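Local coordinates for extracellular solute-binding protein, family 5 (Chelativorans sp., PDB 6WM6) that binds EDTA and related aminopolycarboxylates in the periplasm, probably for uptake by an ABC transporter, at residues T77-P82 / Y554-W559. Numbering follows the deposited sequence.
Sequences TLPIVP and YNTAEW. With EDO (1,2-ethanediol), chain G.
P79 lays the CB-CG side of its ring against both branches of T556, the side chains crossing at about a right angle; OG1 comes nearer than the methyl CG2, with P79 CB 3.5 Å from T556 OG1. The compact, rigid ring suits this close approach. A chi1 of 67° sets T556 OG1 between the backbone N and the carbonyl carbon, where it also bonds to O1 of an ethanediol, probably from the crystallisation liquor, at 2.8 Å from OG1 to O1. T556 N grips the same oxygen, while A557 N binds O2 at 2.9 Å. L78 CD1 rests 4.1 Å from Y554 N; both residues also touch M86 of strand 85-87, so a branched apolar side chain suits this buried place.

Behind this layer, T556 CG2 lies 3.7 Å above the W559 ring, offset toward its rim. Backbone bonds E558 N to N555 O and W559 N to T556 O form the turn. The N555 amide braces it, OD1 accepting from W559 NE1 (3.0 Å) above its carbonyl plane, ND2 reaching E558 OE1 and N542 O. The loop after helix 71-77 thus meets the 3-10 segment 556-558 near the C-terminus, P79 and T556 both packing on Y222 of 222-228, an outer strand of a four-stranded mixed sheet in the periplasmic-binding-protein fold.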
loop_
_atom_site.group_PDB
_atom_site.type_symbol
_atom_site.label_atom_id
_atom_site.label_comp_id
_atom_site.label_asym_id
_atom_site.label_seq_id
_atom_site.Cartn_x
_atom_site.Cartn_y
_atom_site.Cartn_z
ATOM N N THR A 77 -2.959 -12.296 8.219
ATOM C CA THR A 77 -3.629 -12.010 9.490
ATOM C C THR A 77 -4.985 -11.339 9.326
ATOM O O THR A 77 -5.746 -11.302 10.302
ATOM C CB THR A 77 -2.744 -11.236 10.491
ATOM O OG1 THR A 77 -2.401 -9.924 10.019
ATOM C CG2 THR A 77 -1.467 -12.010 10.796
ATOM N N LEU A 78 -5.337 -10.851 8.138
ATOM C CA LEU A 78 -6.702 -10.361 7.926
ATOM C C LEU A 78 -7.779 -11.355 8.347
ATOM O O LEU A 78 -8.818 -10.908 8.877
ATOM C CB LEU A 78 -6.912 -9.883 6.481
ATOM C CG LEU A 78 -6.537 -8.437 6.220
ATOM C CD1 LEU A 78 -6.472 -8.204 4.717
ATOM C CD2 LEU A 78 -7.485 -7.446 6.884
ATOM N N PRO A 79 -7.610 -12.670 8.170
ATOM C CA PRO A 79 -8.658 -13.616 8.600
ATOM C C PRO A 79 -8.811 -13.758 10.094
ATOM O O PRO A 79 -9.806 -14.356 10.519
ATOM C CB PRO A 79 -8.220 -14.944 7.970
ATOM C CG PRO A 79 -7.340 -14.530 6.813
ATOM C CD PRO A 79 -6.595 -13.320 7.340
ATOM N N ILE A 80 -7.876 -13.250 10.899
ATOM C CA ILE A 80 -7.940 -13.398 12.345
ATOM C C ILE A 80 -8.108 -12.080 13.088
ATOM O O ILE A 80 -8.487 -12.091 14.273
ATOM C CB ILE A 80 -6.738 -14.188 12.901
ATOM C CG1 ILE A 80 -5.506 -13.313 13.041
ATOM C CG2 ILE A 80 -6.440 -15.395 12.023
ATOM C CD1 ILE A 80 -4.354 -13.999 13.763
ATOM N N VAL A 81 -7.840 -10.941 12.475
ATOM C CA VAL A 81 -7.827 -9.647 13.160
ATOM C C VAL A 81 -9.107 -8.898 12.799
ATOM O O VAL A 81 -9.387 -8.719 11.604
ATOM C CB VAL A 81 -6.590 -8.842 12.743
ATOM C CG1 VAL A 81 -6.676 -7.421 13.302
ATOM C CG2 VAL A 81 -5.326 -9.505 13.212
ATOM N N PRO A 82 -9.895 -8.441 13.772
ATOM C CA PRO A 82 -11.092 -7.658 13.436
ATOM C C PRO A 82 -10.733 -6.207 13.163
ATOM O O PRO A 82 -9.766 -5.670 13.711
ATOM C CB PRO A 82 -11.970 -7.793 14.690
ATOM C CG PRO A 82 -11.061 -8.183 15.785
ATOM C CD PRO A 82 -9.788 -8.720 15.216
ATOM N N TYR A 554 -9.404 -9.392 2.115
ATOM C CA TYR A 554 -10.336 -8.552 2.873
ATOM C C TYR A 554 -11.640 -9.243 3.232
ATOM O O TYR A 554 -12.326 -8.770 4.161
ATOM C CB TYR A 554 -10.654 -7.259 2.115
ATOM C CG TYR A 554 -11.699 -7.366 1.020
ATOM C CD1 TYR A 554 -11.485 -8.122 -0.128
ATOM C CD2 TYR A 554 -12.915 -6.678 1.137
ATOM C CE1 TYR A 554 -12.460 -8.208 -1.119
ATOM C CE2 TYR A 554 -13.884 -6.764 0.130
ATOM C CZ TYR A 554 -13.632 -7.520 -0.984
ATOM O OH TYR A 554 -14.587 -7.626 -1.977
ATOM N N ASN A 555 -12.008 -10.329 2.550
ATOM C CA ASN A 555 -13.333 -10.945 2.740
ATOM C C ASN A 555 -13.260 -12.471 2.827
ATOM O O ASN A 555 -14.122 -13.174 2.291
ATOM C CB ASN A 555 -14.300 -10.540 1.630
ATOM C CG ASN A 555 -13.961 -11.188 0.325
ATOM O OD1 ASN A 555 -12.788 -11.464 0.059
ATOM N ND2 ASN A 555 -14.962 -11.427 -0.513
ATOM N N THR A 556 -12.261 -13.022 3.522
ATOM C CA THR A 556 -12.094 -14.471 3.553
ATOM C C THR A 556 -13.282 -15.202 4.170
ATOM O O THR A 556 -13.476 -16.385 3.863
ATOM C CB THR A 556 -10.809 -14.948 4.250
ATOM O OG1 THR A 556 -10.840 -14.646 5.662
ATOM C CG2 THR A 556 -9.558 -14.380 3.587
ATOM N N ALA A 557 -14.090 -14.547 5.009
ATOM C CA ALA A 557 -15.290 -15.211 5.508
ATOM C C ALA A 557 -16.180 -15.701 4.381
ATOM O O ALA A 557 -16.971 -16.636 4.595
ATOM C CB ALA A 557 -16.105 -14.274 6.396
ATOM N N GLU A 558 -16.093 -15.083 3.202
ATOM C CA GLU A 558 -16.971 -15.394 2.093
ATOM C C GLU A 558 -16.374 -16.396 1.113
ATOM O O GLU A 558 -17.104 -16.904 0.261
ATOM C CB GLU A 558 -17.352 -14.113 1.358
ATOM C CG GLU A 558 -18.140 -13.124 2.241
ATOM C CD GLU A 558 -18.117 -11.671 1.786
ATOM O OE1 GLU A 558 -17.732 -11.354 0.633
ATOM O OE2 GLU A 558 -18.492 -10.799 2.610
ATOM N N TRP A 559 -15.088 -16.681 1.203
ATOM C CA TRP A 559 -14.437 -17.564 0.242
ATOM C C TRP A 559 -14.935 -18.992 0.400
ATOM O O TRP A 559 -15.086 -19.507 1.513
ATOM C CB TRP A 559 -12.937 -17.595 0.481
ATOM C CG TRP A 559 -12.167 -16.342 0.162
ATOM C CD1 TRP A 559 -12.679 -15.127 -0.223
ATOM C CD2 TRP A 559 -10.756 -16.194 0.197
ATOM N NE1 TRP A 559 -11.656 -14.239 -0.416
ATOM C CE2 TRP A 559 -10.462 -14.861 -0.158
ATOM C CE3 TRP A 559 -9.705 -17.052 0.512
ATOM C CZ2 TRP A 559 -9.165 -14.378 -0.212
ATOM C CZ3 TRP A 559 -8.413 -16.585 0.448
ATOM C CH2 TRP A 559 -8.147 -15.249 0.082
HETATM C C1 EDO G . -11.382 -10.890 6.538
HETATM O O1 EDO G . -10.604 -11.850 5.825
HETATM C C2 EDO G . -12.624 -11.543 7.151
HETATM O O2 EDO G . -13.612 -11.909 6.144
#